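Local coordinates for protein histone-lysine N-methyltransferase, H3 lysine-9 specific SUVH4 (PDB 4QEO) that methylates histone H3 on a tail lysine, a mark of transcriptional repression, and binds methylated DNA, coupling DNA methylation to histone methylation, at residues A[100-105]-A[161-166]; A[139-144]-A[198-203]; A[354-359]-A[371-376]. All coordinates share one frame; numbering follows the deposited sequence.

Following the chain from its N terminus, interactions 1 and 2 fall in the SRA domain and interaction 3 in the SET domain. Interaction 1 joins the loop ahead of strand 106-112 to the end of helix 151-161 and the start of strand 165-172. Before that loop is closed, the chain has passed through 139-144, which pairs only later with 198-203; the two contacts therefore cross along the chain, with nearest atoms about 18 Å apart. Interaction 3 follows in series, a short closure of 11 intervening residues that ties strand 357-361 to the exit of strand 367-371. None of the three touches another.

Interaction 1: A[100-105]-A[161-166]; sequences SNYKLP and YNVPVR
Y102 and Y161 both place CG anti to their own carbonyl carbon, with chi1 of -57° and -77°, and this turns the Y102 ring edge-on to Y161. The pair is an offset edge-to-face contact: the edge of Y102 points toward the face of Y161, the centroids are 5.6 Å apart and the planes stand at 64°. CD1 is the atom of Y102 that makes the approach, 3.8 Å from CD1 of Y161, while CB of Y161 lies at the edge of the Y102 ring, in its plane. CA of Y102 sits over one face of the Y161 ring, 4.2 Å from the centroid, in a CH-pi contact.

Next to CD1 on the Y102 ring, CE1 meets the CG2 methyl of V163 at 3.8 Å. K103 offers CB, 3.8 Å from CE2 of Y161, and its backbone N, which approaches the ring obliquely, 3.5 Å from the same CE2; the rest of its side chain leads away. At the phenol end, a water bridges the segments, donating to O of N101 at 2.5 Å and lying 2.9 Å from OH of Y161.

N162, with positive phi, closes helix 151-161 in a Schellman motif, and K103 also reaches H157 of that helix. The contact is thus a surface patch of the SRA domain, where the loop before strand 106-112 leans on the C-terminal end of the helix. Its chemistry is largely aromatic and apolar, with the polar link running through water, so the fit probably rests on ring shape and dispersion more than on charge.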
loop_
_atom_site.group_PDB
_atom_site.type_symbol
_atom_site.label_atom_id
_atom_site.label_comp_id
_atom_site.label_asym_id
_atom_site.label_seq_id
_atom_site.Cartn_x
_atom_site.Cartn_y
_atom_site.Cartn_z
ATOM N N SER A 100 13.477 12.159 33.668
ATOM C CA SER A 100 13.469 12.421 35.114
ATOM C C SER A 100 12.852 13.766 35.492
ATOM O O SER A 100 12.517 14.001 36.647
ATOM C CB SER A 100 14.876 12.275 35.726
ATOM O OG SER A 100 15.846 13.049 35.030
ATOM N N ASN A 101 12.692 14.649 34.513
ATOM C CA ASN A 101 12.106 15.945 34.800
ATOM C C ASN A 101 10.586 15.901 34.667
ATOM O O ASN A 101 9.880 16.807 35.094
ATOM C CB ASN A 101 12.757 17.060 33.962
ATOM C CG ASN A 101 13.092 16.626 32.540
ATOM O OD1 ASN A 101 13.220 15.438 32.246
ATOM N ND2 ASN A 101 13.254 17.604 31.651
ATOM N N TYR A 102 10.091 14.815 34.096
ATOM C CA TYR A 102 8.657 14.569 34.036
ATOM C C TYR A 102 8.196 13.542 35.089
ATOM O O TYR A 102 8.988 12.736 35.581
ATOM C CB TYR A 102 8.287 14.081 32.634
ATOM C CG TYR A 102 8.697 15.029 31.512
ATOM C CD1 TYR A 102 7.849 16.041 31.082
ATOM C CD2 TYR A 102 9.924 14.898 30.881
ATOM C CE1 TYR A 102 8.217 16.903 30.039
ATOM C CE2 TYR A 102 10.300 15.750 29.852
ATOM C CZ TYR A 102 9.447 16.750 29.434
ATOM O OH TYR A 102 9.832 17.590 28.405
ATOM N N LYS A 103 6.912 13.579 35.435
ATOM C CA LYS A 103 6.321 12.525 36.244
ATOM C C LYS A 103 5.748 11.473 35.306
ATOM O O LYS A 103 4.989 11.801 34.403
ATOM C CB LYS A 103 5.216 13.096 37.135
ATOM C CG LYS A 103 4.535 12.064 38.023
ATOM C CD LYS A 103 4.832 12.314 39.496
ATOM C CE LYS A 103 3.919 11.498 40.417
ATOM N NZ LYS A 103 3.138 12.362 41.369
ATOM N N LEU A 104 6.124 10.209 35.502
ATOM C CA LEU A 104 5.608 9.113 34.690
ATOM C C LEU A 104 4.416 8.483 35.410
ATOM O O LEU A 104 4.289 8.621 36.620
ATOM C CB LEU A 104 6.701 8.052 34.458
ATOM C CG LEU A 104 7.698 8.273 33.318
ATOM C CD1 LEU A 104 7.031 8.047 31.965
ATOM C CD2 LEU A 104 8.316 9.670 33.376
ATOM N N PRO A 105 3.537 7.778 34.685
ATOM C CA PRO A 105 3.514 7.470 33.248
ATOM C C PRO A 105 3.128 8.674 32.409
ATOM O O PRO A 105 2.516 9.616 32.931
ATOM C CB PRO A 105 2.419 6.406 33.140
ATOM C CG PRO A 105 1.496 6.722 34.302
ATOM C CD PRO A 105 2.410 7.155 35.402
ATOM N N TYR A 161 2.160 18.513 32.244
ATOM C CA TYR A 161 3.492 18.876 31.718
ATOM C C TYR A 161 3.548 19.454 30.301
ATOM O O TYR A 161 4.640 19.692 29.769
ATOM C CB TYR A 161 4.431 17.683 31.790
ATOM C CG TYR A 161 4.925 17.444 33.176
ATOM C CD1 TYR A 161 6.030 18.137 33.652
ATOM C CD2 TYR A 161 4.271 16.557 34.032
ATOM C CE1 TYR A 161 6.494 17.944 34.929
ATOM C CE2 TYR A 161 4.731 16.355 35.327
ATOM C CZ TYR A 161 5.844 17.053 35.762
ATOM O OH TYR A 161 6.327 16.883 37.029
ATOM N N ASN A 162 2.380 19.710 29.728
ATOM C CA ASN A 162 2.259 20.179 28.364
ATOM C C ASN A 162 2.885 19.244 27.319
ATOM O O ASN A 162 3.424 19.700 26.310
ATOM C CB ASN A 162 2.808 21.608 28.250
ATOM C CG ASN A 162 1.900 22.609 28.878
ATOM O OD1 ASN A 162 0.738 22.307 29.147
ATOM N ND2 ASN A 162 2.414 23.816 29.139
ATOM N N VAL A 163 2.810 17.941 27.573
ATOM C CA VAL A 163 3.351 16.936 26.644
ATOM C C VAL A 163 2.282 16.536 25.642
ATOM O O VAL A 163 1.203 16.095 26.032
ATOM C CB VAL A 163 3.815 15.678 27.416
ATOM C CG1 VAL A 163 4.211 14.518 26.451
ATOM C CG2 VAL A 163 4.962 16.035 28.330
ATOM N N PRO A 164 2.567 16.699 24.340
ATOM C CA PRO A 164 1.554 16.403 23.334
ATOM C C PRO A 164 1.388 14.914 23.098
ATOM O O PRO A 164 2.295 14.109 23.347
ATOM C CB PRO A 164 2.118 17.047 22.067
ATOM C CG PRO A 164 3.566 17.032 22.266
ATOM C CD PRO A 164 3.815 17.187 23.737
ATOM N N VAL A 165 0.218 14.570 22.589
ATOM C CA VAL A 165 -0.143 13.185 22.327
ATOM C C VAL A 165 -0.462 13.072 20.837
ATOM O O VAL A 165 -1.107 13.971 20.278
ATOM C CB VAL A 165 -1.385 12.800 23.213
ATOM C CG1 VAL A 165 -1.948 11.502 22.829
ATOM C CG2 VAL A 165 -0.980 12.734 24.695
ATOM N N ARG A 166 0.005 11.999 20.192
ATOM C CA ARG A 166 -0.419 11.683 18.833
ATOM C C ARG A 166 -1.844 11.189 18.872
ATOM O O ARG A 166 -2.209 10.417 19.752
ATOM C CB ARG A 166 0.476 10.596 18.195
ATOM C CG ARG A 166 1.937 11.031 18.015
ATOM C CD ARG A 166 2.732 9.978 17.177
ATOM N NE ARG A 166 2.891 8.709 17.891
ATOM C CZ ARG A 166 3.725 8.514 18.911
ATOM N NH1 ARG A 166 4.477 9.512 19.352
ATOM N NH2 ARG A 166 3.816 7.309 19.480
HETATM O O HOH W 1 9.027 17.946 37.140
#

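Interaction 2: A[139-144]-A[198-203]; sequences NKRQIK and GVSGFT
F202 lies against the backbone of 142-144, and its side chain can be followed outward from CB, which rests 3.5 Å from O of K144. CG comes next, beside CA and C of K144, and CD1 presses closer, 3.4 Å from CA of K144. On the other branch CD2 and CE2 both meet O of Q142, CE2 at 3.5 Å. CE1 passes O of I143, and at the tip CZ comes within 3.4 Å of O of I143. The I143-K144 peptide lies over one face of the ring, with C of I143 3.6 Å above its centre.

S200 packs beside F202, its CB 3.9 Å from O of Q142. Its hydroxyl is bonded to E117, which also accepts from the backbone N of Q142, so one carboxylate serves both segments. A water donates to O of K144 and O of T203 and accepts from NE2 of Q142, an amide whose stronger bond goes to O of G132. Within 139-144, OD1 of N139 accepts from N of R141 to form an Asx turn, while G198 to G201 make a type I beta turn.

The contact joins two surface loops of the SRA domain: 139-144 runs between strand 125-129 and helix 151-161, whereas the segment 198-203 links the antiparallel strands 180-197 and 203-211.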
loop_
_atom_site.group_PDB
_atom_site.type_symbol
_atom_site.label_atom_id
_atom_site.label_comp_id
_atom_site.label_asym_id
_atom_site.label_seq_id
_atom_site.Cartn_x
_atom_site.Cartn_y
_atom_site.Cartn_z
ATOM N N ASN A 139 -22.981 -4.594 24.070
ATOM C CA ASN A 139 -23.436 -3.225 23.835
ATOM C C ASN A 139 -22.297 -2.213 23.740
ATOM O O ASN A 139 -22.491 -1.103 23.247
ATOM C CB ASN A 139 -24.477 -2.785 24.883
ATOM C CG ASN A 139 -24.013 -3.001 26.330
ATOM O OD1 ASN A 139 -22.840 -2.808 26.674
ATOM N ND2 ASN A 139 -24.953 -3.396 27.186
ATOM N N LYS A 140 -21.116 -2.622 24.210
ATOM C CA LYS A 140 -19.923 -1.776 24.253
ATOM C C LYS A 140 -20.100 -0.526 25.100
ATOM O O LYS A 140 -19.518 0.515 24.810
ATOM C CB LYS A 140 -19.455 -1.396 22.848
ATOM C CG LYS A 140 -18.956 -2.576 22.020
ATOM C CD LYS A 140 -18.445 -2.080 20.682
ATOM C CE LYS A 140 -18.026 -3.214 19.760
ATOM N NZ LYS A 140 -17.515 -2.654 18.470
ATOM N N ARG A 141 -20.884 -0.636 26.164
ATOM C CA ARG A 141 -21.108 0.501 27.059
ATOM C C ARG A 141 -20.252 0.418 28.307
ATOM O O ARG A 141 -19.611 -0.607 28.569
ATOM C CB ARG A 141 -22.574 0.546 27.455
ATOM C CG ARG A 141 -23.466 0.517 26.257
ATOM C CD ARG A 141 -24.849 0.920 26.636
ATOM N NE ARG A 141 -25.631 1.270 25.462
ATOM C CZ ARG A 141 -26.838 1.816 25.519
ATOM N NH1 ARG A 141 -27.492 2.103 24.401
ATOM N NH2 ARG A 141 -27.388 2.074 26.701
ATOM N N GLN A 142 -20.239 1.506 29.072
ATOM C CA GLN A 142 -19.582 1.518 30.377
ATOM C C GLN A 142 -20.347 0.608 31.321
ATOM O O GLN A 142 -21.569 0.647 31.355
ATOM C CB GLN A 142 -19.532 2.944 30.945
ATOM C CG GLN A 142 -18.696 3.920 30.071
ATOM C CD GLN A 142 -17.371 3.296 29.627
ATOM O OE1 GLN A 142 -17.193 2.953 28.450
ATOM N NE2 GLN A 142 -16.451 3.132 30.564
ATOM N N ILE A 143 -19.632 -0.199 32.099
ATOM C CA ILE A 143 -20.290 -1.130 33.015
ATOM C C ILE A 143 -19.747 -1.047 34.434
ATOM O O ILE A 143 -20.219 -1.751 35.316
ATOM C CB ILE A 143 -20.134 -2.579 32.527
ATOM C CG1 ILE A 143 -18.662 -2.869 32.257
ATOM C CG2 ILE A 143 -20.935 -2.798 31.259
ATOM C CD1 ILE A 143 -18.434 -4.293 31.763
ATOM N N LYS A 144 -18.733 -0.213 34.649
ATOM C CA LYS A 144 -18.355 0.179 36.003
ATOM C C LYS A 144 -17.575 1.472 35.961
ATOM O O LYS A 144 -17.310 1.998 34.878
ATOM C CB LYS A 144 -17.530 -0.904 36.717
ATOM C CG LYS A 144 -16.265 -1.293 36.021
ATOM C CD LYS A 144 -15.510 -2.272 36.888
ATOM C CE LYS A 144 -14.751 -3.259 36.055
ATOM N NZ LYS A 144 -14.495 -4.502 36.827
ATOM N N GLY A 198 -20.753 9.433 33.268
ATOM C CA GLY A 198 -20.936 9.275 31.835
ATOM C C GLY A 198 -22.395 9.017 31.549
ATOM O O GLY A 198 -23.214 8.967 32.476
ATOM N N VAL A 199 -22.728 8.849 30.275
ATOM C CA VAL A 199 -24.118 8.670 29.879
ATOM C C VAL A 199 -24.745 7.395 30.484
ATOM O O VAL A 199 -25.950 7.347 30.699
ATOM C CB VAL A 199 -24.291 8.691 28.341
ATOM C CG1 VAL A 199 -23.673 9.939 27.750
ATOM C CG2 VAL A 199 -23.655 7.475 27.727
ATOM N N SER A 200 -23.933 6.391 30.788
ATOM C CA SER A 200 -24.450 5.173 31.419
ATOM C C SER A 200 -24.513 5.252 32.943
ATOM O O SER A 200 -24.960 4.308 33.579
ATOM C CB SER A 200 -23.643 3.934 31.013
ATOM O OG SER A 200 -23.798 3.648 29.631
ATOM N N GLY A 201 -24.038 6.349 33.531
ATOM C CA GLY A 201 -24.166 6.537 34.969
ATOM C C GLY A 201 -22.979 6.106 35.809
ATOM O O GLY A 201 -23.028 6.181 37.028
ATOM N N PHE A 202 -21.915 5.626 35.175
ATOM C CA PHE A 202 -20.691 5.297 35.898
ATOM C C PHE A 202 -19.681 6.439 35.729
ATOM O O PHE A 202 -19.737 7.184 34.758
ATOM C CB PHE A 202 -20.082 3.997 35.354
ATOM C CG PHE A 202 -20.985 2.802 35.503
ATOM C CD1 PHE A 202 -21.053 2.112 36.712
ATOM C CD2 PHE A 202 -21.779 2.380 34.444
ATOM C CE1 PHE A 202 -21.893 0.991 36.857
ATOM C CE2 PHE A 202 -22.635 1.267 34.580
ATOM C CZ PHE A 202 -22.686 0.577 35.789
ATOM N N THR A 203 -18.753 6.561 36.668
ATOM C CA THR A 203 -17.707 7.567 36.564
ATOM C C THR A 203 -16.852 7.300 35.336
ATOM O O THR A 203 -16.403 6.178 35.126
ATOM C CB THR A 203 -16.786 7.543 37.794
ATOM O OG1 THR A 203 -17.564 7.807 38.966
ATOM C CG2 THR A 203 -15.679 8.607 37.663
HETATM O O HOH W 2 -17.346 4.273 33.474
#

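Interaction 3: A[354-359]-A[371-376]; sequences RFNLEV and SWEYIP
Three hydrogen bonds join N356 and E358 to W372 and E373. The backbone bond runs from N of W372 to O of N356, 2.8 Å long and nearly straight on the carbonyl. E373, extended beyond CG, brings OE1 to N of N356 at 2.6 Å, using the lone pair directed away from its other oxygen. The third joins side chains: NE1 of W372 donates a hydrogen bond to OE1 of E358 at 2.6 Å. That oxygen lies in the indole plane, whereas the carboxylate stands across the ring at 81°. CG of E358 is anti to the backbone N (chi1 174°), which carries the carboxylate out to the indole N-H. OE2 of E358 bonds OG1 of T257, and OG of S371 donates to O of E373 at 2.7 Å.

Charge adds to the grip on E358: OE1 also forms a salt bridge with R370, which probably stabilises the buried carboxylate as an anion.

Apolar packing centres on F355. CG1 of I375 sits 3.8 Å from the ring centroid, over one face, in a CH-pi contact; CB of R354 covers the opposite face. CG2 of I375 reaches CZ of F355 at 3.7 Å, and CD of P376 lies near CE1. A serine in place of F355 would probably leave I375 and P376 without their aromatic partner and open a gap between the segments. Separately, CD2 of L357 packs 3.7 Å from CB of S371.

L357 and S371 form an antiparallel non-hydrogen-bonded pair, placing the contact at one end of the hairpin of strands 357-361 and 367-371, the N-terminal beta hairpin of the SET fold. Between the strands lie K365 and G366, and W367 opens the second; by similarity all three bind S-adenosylmethionine.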
loop_
_atom_site.group_PDB
_atom_site.type_symbol
_atom_site.label_atom_id
_atom_site.label_comp_id
_atom_site.label_asym_id
_atom_site.label_seq_id
_atom_site.Cartn_x
_atom_site.Cartn_y
_atom_site.Cartn_z
ATOM N N ARG A 354 -9.366 -5.136 -11.075
ATOM C CA ARG A 354 -10.100 -5.141 -9.817
ATOM C C ARG A 354 -10.437 -3.747 -9.319
ATOM O O ARG A 354 -11.240 -3.618 -8.409
ATOM C CB ARG A 354 -9.270 -5.784 -8.699
ATOM C CG ARG A 354 -8.863 -7.216 -8.885
ATOM C CD ARG A 354 -7.690 -7.533 -7.957
ATOM N NE ARG A 354 -7.445 -8.967 -7.819
ATOM C CZ ARG A 354 -6.977 -9.743 -8.794
ATOM N NH1 ARG A 354 -6.710 -9.233 -9.992
ATOM N NH2 ARG A 354 -6.785 -11.034 -8.579
ATOM N N PHE A 355 -9.785 -2.718 -9.854
ATOM C CA PHE A 355 -9.874 -1.387 -9.240
ATOM C C PHE A 355 -10.361 -0.312 -10.197
ATOM O O PHE A 355 -10.105 -0.374 -11.398
ATOM C CB PHE A 355 -8.513 -0.939 -8.681
ATOM C CG PHE A 355 -7.832 -1.969 -7.825
ATOM C CD1 PHE A 355 -8.237 -2.184 -6.525
ATOM C CD2 PHE A 355 -6.776 -2.712 -8.322
ATOM C CE1 PHE A 355 -7.611 -3.134 -5.730
ATOM C CE2 PHE A 355 -6.144 -3.663 -7.536
ATOM C CZ PHE A 355 -6.567 -3.875 -6.237
ATOM N N ASN A 356 -11.032 0.694 -9.640
ATOM C CA ASN A 356 -11.430 1.865 -10.401
ATOM C C ASN A 356 -10.254 2.826 -10.517
ATOM O O ASN A 356 -9.814 3.395 -9.528
ATOM C CB ASN A 356 -12.630 2.544 -9.727
ATOM C CG ASN A 356 -13.871 1.651 -9.718
ATOM O OD1 ASN A 356 -14.279 1.133 -10.754
ATOM N ND2 ASN A 356 -14.468 1.467 -8.542
ATOM N N LEU A 357 -9.750 2.999 -11.730
ATOM C CA LEU A 357 -8.565 3.808 -11.948
ATOM C C LEU A 357 -8.884 5.002 -12.817
ATOM O O LEU A 357 -9.940 5.077 -13.443
ATOM C CB LEU A 357 -7.480 2.982 -12.638
ATOM C CG LEU A 357 -7.091 1.669 -11.961
ATOM C CD1 LEU A 357 -5.966 1.007 -12.725
ATOM C CD2 LEU A 357 -6.697 1.901 -10.506
ATOM N N GLU A 358 -7.941 5.930 -12.872
ATOM C CA GLU A 358 -8.113 7.123 -13.671
ATOM C C GLU A 358 -6.780 7.508 -14.291
ATOM O O GLU A 358 -5.739 7.439 -13.635
ATOM C CB GLU A 358 -8.649 8.259 -12.794
ATOM C CG GLU A 358 -8.730 9.610 -13.485
ATOM C CD GLU A 358 -8.995 10.760 -12.511
ATOM O OE1 GLU A 358 -9.151 10.504 -11.298
ATOM O OE2 GLU A 358 -9.038 11.926 -12.962
ATOM N N VAL A 359 -6.804 7.876 -15.566
ATOM C CA VAL A 359 -5.638 8.488 -16.182
ATOM C C VAL A 359 -5.835 9.990 -16.096
ATOM O O VAL A 359 -6.925 10.487 -16.358
ATOM C CB VAL A 359 -5.467 8.044 -17.649
ATOM C CG1 VAL A 359 -4.395 8.874 -18.343
ATOM C CG2 VAL A 359 -5.118 6.568 -17.705
ATOM N N SER A 371 -5.527 5.683 -8.477
ATOM C CA SER A 371 -6.634 4.817 -8.106
ATOM C C SER A 371 -7.691 5.553 -7.296
ATOM O O SER A 371 -7.378 6.447 -6.511
ATOM C CB SER A 371 -6.137 3.601 -7.323
ATOM O OG SER A 371 -7.234 2.813 -6.894
ATOM N N TRP A 372 -8.948 5.168 -7.491
ATOM C CA TRP A 372 -10.053 5.777 -6.760
ATOM C C TRP A 372 -10.390 4.985 -5.517
ATOM O O TRP A 372 -11.181 5.419 -4.697
ATOM C CB TRP A 372 -11.293 5.881 -7.639
ATOM C CG TRP A 372 -11.220 6.966 -8.663
ATOM C CD1 TRP A 372 -10.157 7.778 -8.930
ATOM C CD2 TRP A 372 -12.261 7.359 -9.556
ATOM N NE1 TRP A 372 -10.474 8.654 -9.941
ATOM C CE2 TRP A 372 -11.763 8.415 -10.343
ATOM C CE3 TRP A 372 -13.568 6.912 -9.774
ATOM C CZ2 TRP A 372 -12.525 9.032 -11.329
ATOM C CZ3 TRP A 372 -14.325 7.524 -10.756
ATOM C CH2 TRP A 372 -13.801 8.574 -11.521
ATOM N N GLU A 373 -9.795 3.811 -5.388
ATOM C CA GLU A 373 -10.028 2.984 -4.214
ATOM C C GLU A 373 -8.726 2.436 -3.650
ATOM O O GLU A 373 -7.669 2.530 -4.275
ATOM C CB GLU A 373 -10.991 1.834 -4.535
ATOM C CG GLU A 373 -11.074 1.475 -6.004
ATOM C CD GLU A 373 -11.957 0.266 -6.270
ATOM O OE1 GLU A 373 -12.208 -0.046 -7.452
ATOM O OE2 GLU A 373 -12.395 -0.377 -5.294
ATOM N N TYR A 374 -8.825 1.857 -2.464
ATOM C CA TYR A 374 -7.687 1.272 -1.776
ATOM C C TYR A 374 -7.136 0.073 -2.532
ATOM O O TYR A 374 -7.899 -0.754 -3.023
ATOM C CB TYR A 374 -8.103 0.878 -0.357
ATOM C CG TYR A 374 -8.283 2.076 0.560
ATOM C CD1 TYR A 374 -7.188 2.695 1.141
ATOM C CD2 TYR A 374 -9.546 2.594 0.833
ATOM C CE1 TYR A 374 -7.341 3.794 1.980
ATOM C CE2 TYR A 374 -9.706 3.694 1.664
ATOM C CZ TYR A 374 -8.602 4.292 2.231
ATOM O OH TYR A 374 -8.758 5.383 3.062
ATOM N N ILE A 375 -5.810 0.009 -2.649
ATOM C CA ILE A 375 -5.131 -1.136 -3.258
ATOM C C ILE A 375 -4.222 -1.836 -2.233
ATOM O O ILE A 375 -3.205 -1.276 -1.806
ATOM C CB ILE A 375 -4.291 -0.716 -4.475
ATOM C CG1 ILE A 375 -5.179 -0.032 -5.519
ATOM C CG2 ILE A 375 -3.589 -1.927 -5.076
ATOM C CD1 ILE A 375 -4.441 0.418 -6.755
ATOM N N PRO A 376 -4.600 -3.055 -1.816
ATOM C CA PRO A 376 -3.788 -3.783 -0.836
ATOM C C PRO A 376 -2.449 -4.213 -1.425
ATOM O O PRO A 376 -2.366 -4.549 -2.610
ATOM C CB PRO A 376 -4.646 -5.019 -0.513
ATOM C CG PRO A 376 -6.040 -4.637 -0.918
ATOM C CD PRO A 376 -5.858 -3.756 -2.121
#